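Local coordinates for magnetosome protein MamA (Magnetospirillum gryphiswaldense, PDB 3AS8) that probably serves as a tetratricopeptide-repeat scaffold at the magnetosome, recognising copies of itself to assemble into larger complexes, at residues E161-L164 / P165-K169; Y152-E155 / Q156-S159. One frame throughout, in Å; residues are numbered along the deposited sequence. Where two conformers were deposited one is given.

How the contacts relate
Contact 2 (152-155 with 156-159) closes helix 144-156 and makes the turn; contact 1 (161-164 with 165-169) follows one residue later, in the first turns of helix 160-183. Both fall in one tetratricopeptide-repeat range, near the C-terminal end of the chain, and their centres lie 10 Å apart. The two helices meet through side chains of both contacts: Ala163 CB packs 4.1 Å from Tyr154 CB, and His166 CD2 lies 3.9 Å from Tyr154 CE2. Phe167 CE2 also comes within 3.4 Å of Glu155 OE2. The turn of contact 2 joins the two helices that pair here, and contact 1 supplies Glu162, Ala163, His166 and Phe167 to the side facing helix 144-156.

Contact 1: E161-L164 / P165-K169; sequences EEAL and PHFKK
Leu164 O takes the N-H of Lys168 at 3.0 Å, with the donor nearly in line with the C=O bond. One residue earlier, Ala163 O accepts from Phe167 N at 3.1 Å, in the plane of its carbonyl, and the two bonds carry the helix past Pro165. The backbone nitrogen of Pro165 carries no hydrogen, which leaves it without a bond to the preceding turn, and the helix kinks there. Pro165 CD instead sits 3.2 Å from Glu161 O, and the ring crosses the side chain of Leu164 at about a right angle, with Leu164 CB pressed tightly to Pro165 CD at 3.4 Å. This is the opening of helix 160-183, in a sequence range of the tetratricopeptide-repeat family, where helices pack against one another as antiparallel pairs. Phe167 turns its ring back along its own helix, CG opposite the carbonyl carbon (chi1 -78°), which brings CE2 to 4.0 Å from Ala163 CB; the ring also touches Ala151 and Glu155 of helix 144-156. His166 presents the CD2 edge of its imidazole to Glu162 O at 3.3 Å, close to the ring plane, while ND1 is hydrogen-bonded to His147. On the exposed flank the extended chain of Lys168 slants past Leu164, its CE 4.2 Å from Leu164 CD1.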
loop_
_atom_site.group_PDB
_atom_site.type_symbol
_atom_site.label_atom_id
_atom_site.label_comp_id
_atom_site.label_asym_id
_atom_site.label_seq_id
_atom_site.Cartn_x
_atom_site.Cartn_y
_atom_site.Cartn_z
ATOM N N GLU A 161 -11.940 -27.081 -10.067
ATOM C CA GLU A 161 -13.257 -26.725 -10.660
ATOM C C GLU A 161 -13.692 -25.282 -10.492
ATOM O O GLU A 161 -14.262 -24.639 -11.394
ATOM C CB GLU A 161 -14.318 -27.648 -10.040
ATOM C CG GLU A 161 -15.622 -27.483 -10.683
ATOM C CD GLU A 161 -16.633 -28.554 -10.265
ATOM O OE1 GLU A 161 -17.719 -28.511 -10.761
ATOM O OE2 GLU A 161 -16.378 -29.427 -9.439
ATOM N N GLU A 162 -13.463 -24.759 -9.292
ATOM C CA GLU A 162 -13.762 -23.335 -9.040
ATOM C C GLU A 162 -12.710 -22.421 -9.700
ATOM O O GLU A 162 -13.056 -21.321 -10.106
ATOM C CB GLU A 162 -13.922 -22.999 -7.525
ATOM C CG GLU A 162 -15.318 -23.348 -6.983
ATOM C CD GLU A 162 -15.440 -23.174 -5.457
ATOM O OE1 GLU A 162 -14.889 -24.017 -4.715
ATOM O OE2 GLU A 162 -16.128 -22.226 -5.018
ATOM N N ALA A 163 -11.464 -22.882 -9.887
ATOM C CA ALA A 163 -10.434 -22.026 -10.533
ATOM C C ALA A 163 -10.677 -21.734 -12.007
ATOM O O ALA A 163 -10.563 -20.600 -12.455
ATOM C CB ALA A 163 -8.996 -22.599 -10.312
ATOM N N LEU A 164 -11.108 -22.739 -12.745
ATOM C CA LEU A 164 -11.143 -22.668 -14.207
ATOM C C LEU A 164 -11.952 -21.498 -14.764
ATOM O O LEU A 164 -11.448 -20.731 -15.648
ATOM C CB LEU A 164 -11.566 -24.070 -14.746
ATOM C CG LEU A 164 -11.825 -24.172 -16.269
ATOM C CD1 LEU A 164 -10.496 -23.902 -16.987
ATOM C CD2 LEU A 164 -12.454 -25.490 -16.718
ATOM N N PRO A 165 -13.202 -21.296 -14.288
ATOM C CA PRO A 165 -13.978 -20.148 -14.764
ATOM C C PRO A 165 -13.295 -18.802 -14.506
ATOM O O PRO A 165 -13.438 -17.882 -15.295
ATOM C CB PRO A 165 -15.325 -20.208 -13.971
ATOM C CG PRO A 165 -15.229 -21.334 -13.084
ATOM C CD PRO A 165 -13.940 -22.123 -13.327
ATOM N N HIS A 166 -12.566 -18.684 -13.386
ATOM C CA HIS A 166 -11.779 -17.479 -13.115
ATOM C C HIS A 166 -10.591 -17.269 -14.077
ATOM O O HIS A 166 -10.317 -16.161 -14.525
ATOM C CB HIS A 166 -11.391 -17.450 -11.664
ATOM C CG HIS A 166 -12.568 -17.198 -10.747
ATOM N ND1 HIS A 166 -13.192 -15.972 -10.648
ATOM C CD2 HIS A 166 -13.183 -18.002 -9.847
ATOM C CE1 HIS A 166 -14.154 -16.040 -9.738
ATOM N NE2 HIS A 166 -14.173 -17.269 -9.239
ATOM N N PHE A 167 -9.868 -18.328 -14.394
ATOM C CA PHE A 167 -8.837 -18.217 -15.416
ATOM C C PHE A 167 -9.416 -17.767 -16.744
ATOM O O PHE A 167 -8.785 -16.997 -17.447
ATOM C CB PHE A 167 -8.088 -19.559 -15.589
ATOM C CG PHE A 167 -7.041 -19.834 -14.503
ATOM C CD1 PHE A 167 -5.895 -19.057 -14.405
ATOM C CD2 PHE A 167 -7.137 -20.964 -13.685
ATOM C CE1 PHE A 167 -4.940 -19.300 -13.424
ATOM C CE2 PHE A 167 -6.144 -21.263 -12.754
ATOM C CZ PHE A 167 -5.061 -20.409 -12.572
ATOM N N LYS A 168 -10.563 -18.319 -17.126
ATOM C CA LYS A 168 -11.123 -18.001 -18.425
ATOM C C LYS A 168 -11.561 -16.532 -18.439
ATOM O O LYS A 168 -11.360 -15.789 -19.406
ATOM C CB LYS A 168 -12.317 -18.917 -18.685
ATOM C CG LYS A 168 -11.913 -20.390 -19.063
ATOM C CD LYS A 168 -13.177 -21.173 -19.450
ATOM C CE LYS A 168 -12.873 -22.506 -20.106
ATOM N NZ LYS A 168 -14.061 -23.379 -20.141
ATOM N N LYS A 169 -12.188 -16.085 -17.341
ATOM C CA LYS A 169 -12.619 -14.718 -17.280
ATOM C C LYS A 169 -11.466 -13.715 -17.316
ATOM O O LYS A 169 -11.554 -12.649 -17.984
ATOM C CB LYS A 169 -13.447 -14.509 -15.996
ATOM C CG LYS A 169 -14.082 -13.183 -15.917
ATOM C CD LYS A 169 -15.089 -12.986 -17.022
ATOM C CE LYS A 169 -15.965 -11.858 -16.701
ATOM N NZ LYS A 169 -16.675 -11.410 -17.925
#

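Contact 2: Y152-E155 / Q156-S159; sequences YSYE and QMGS
Gln156 lays its carboxamide over one face of the Tyr152 ring, the two planes only 16° apart. NE2 stands above the rim, 3.4 Å from Tyr152 CD2, while the aliphatic CG makes a CH-pi contact 4.1 Å from the ring centroid. With CG opposite the carbonyl carbon (chi1 -74°), the extended chain of Gln156 heads back along the helix, and NE2 also donates to Tyr152 O at 3.1 Å. That oxygen is gripped twice: Gln156 N comes from one side of the carbonyl plane and NE2 from the other, well above it, with the acceptor lying in the plane of the amide. This pins the amide's rotation, and NE2 has a further weak bond to Asp121. Across the helix, Tyr154 CD1 meets Met157 CE and Ser159 CB, each at 3.9 Å, the methionine bent at its thioether to bring the methyl there. The last carbonyls are closed off by Ser159 N to Tyr154 O at 3.0 Å and Gly158 N to Glu155 O at 2.8 Å. With Gly158 at positive phi (77°), these two bonds form a Schellman motif, which ends helix 144-156 and leads into the tight interhelical turn of a tetratricopeptide-repeat helical hairpin.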
loop_
_atom_site.group_PDB
_atom_site.type_symbol
_atom_site.label_atom_id
_atom_site.label_comp_id
_atom_site.label_asym_id
_atom_site.label_seq_id
_atom_site.Cartn_x
_atom_site.Cartn_y
_atom_site.Cartn_z
ATOM N N TYR A 152 -5.820 -18.561 -8.850
ATOM C CA TYR A 152 -4.628 -19.126 -8.205
ATOM C C TYR A 152 -4.888 -19.509 -6.736
ATOM O O TYR A 152 -4.407 -20.509 -6.284
ATOM C CB TYR A 152 -3.405 -18.181 -8.373
ATOM C CG TYR A 152 -2.077 -18.835 -7.985
ATOM C CD1 TYR A 152 -1.813 -20.168 -8.342
ATOM C CD2 TYR A 152 -1.070 -18.128 -7.255
ATOM C CE1 TYR A 152 -0.641 -20.791 -7.998
ATOM C CE2 TYR A 152 0.149 -18.761 -6.912
ATOM C CZ TYR A 152 0.337 -20.093 -7.295
ATOM O OH TYR A 152 1.468 -20.790 -6.982
ATOM N N SER A 153 -5.668 -18.731 -6.000
ATOM C CA SER A 153 -5.905 -19.047 -4.606
ATOM C C SER A 153 -6.739 -20.367 -4.556
ATOM O O SER A 153 -6.479 -21.255 -3.773
ATOM C CB SER A 153 -6.639 -17.906 -3.946
ATOM O OG SER A 153 -5.903 -16.684 -3.789
ATOM N N TYR A 154 -7.736 -20.480 -5.429
ATOM C CA TYR A 154 -8.515 -21.684 -5.488
ATOM C C TYR A 154 -7.609 -22.875 -5.825
ATOM O O TYR A 154 -7.693 -23.922 -5.178
ATOM C CB TYR A 154 -9.661 -21.557 -6.450
ATOM C CG TYR A 154 -10.969 -20.946 -5.938
ATOM C CD1 TYR A 154 -11.686 -21.499 -4.866
ATOM C CD2 TYR A 154 -11.545 -19.897 -6.618
ATOM C CE1 TYR A 154 -12.916 -20.934 -4.437
ATOM C CE2 TYR A 154 -12.726 -19.348 -6.226
ATOM C CZ TYR A 154 -13.418 -19.860 -5.125
ATOM O OH TYR A 154 -14.578 -19.232 -4.831
ATOM N N GLU A 155 -6.735 -22.731 -6.829
ATOM C CA GLU A 155 -5.918 -23.844 -7.259
ATOM C C GLU A 155 -5.037 -24.342 -6.143
ATOM O O GLU A 155 -4.846 -25.530 -6.025
ATOM C CB GLU A 155 -5.115 -23.441 -8.492
ATOM C CG GLU A 155 -4.116 -24.422 -9.065
ATOM C CD GLU A 155 -3.533 -23.853 -10.391
ATOM O OE1 GLU A 155 -2.352 -23.382 -10.379
ATOM O OE2 GLU A 155 -4.265 -23.813 -11.423
ATOM N N GLN A 156 -4.531 -23.433 -5.308
ATOM C CA GLN A 156 -3.691 -23.747 -4.192
ATOM C C GLN A 156 -4.429 -24.516 -3.114
ATOM O O GLN A 156 -3.778 -25.220 -2.334
ATOM C CB GLN A 156 -3.064 -22.475 -3.574
ATOM C CG GLN A 156 -1.932 -21.874 -4.454
ATOM C CD GLN A 156 -1.478 -20.526 -3.954
ATOM O OE1 GLN A 156 -0.483 -20.445 -3.231
ATOM N NE2 GLN A 156 -2.191 -19.457 -4.346
ATOM N N MET A 157 -5.748 -24.391 -3.042
ATOM C CA MET A 157 -6.522 -25.251 -2.174
ATOM C C MET A 157 -6.896 -26.620 -2.854
ATOM O O MET A 157 -7.552 -27.457 -2.242
ATOM C CB MET A 157 -7.814 -24.555 -1.792
ATOM C CG MET A 157 -7.525 -23.336 -0.952
ATOM S SD MET A 157 -9.018 -22.707 -0.202
ATOM C CE MET A 157 -9.701 -21.799 -1.551
ATOM N N GLY A 158 -6.487 -26.832 -4.096
ATOM C CA GLY A 158 -6.956 -27.992 -4.900
ATOM C C GLY A 158 -8.369 -27.855 -5.474
ATOM O O GLY A 158 -8.922 -28.824 -5.979
ATOM N N SER A 159 -8.964 -26.668 -5.443
ATOM C CA SER A 159 -10.294 -26.441 -6.012
ATOM C C SER A 159 -10.224 -26.087 -7.495
ATOM O O SER A 159 -10.576 -24.942 -7.895
ATOM C CB SER A 159 -11.019 -25.325 -5.251
ATOM O OG SER A 159 -11.027 -25.609 -3.860
#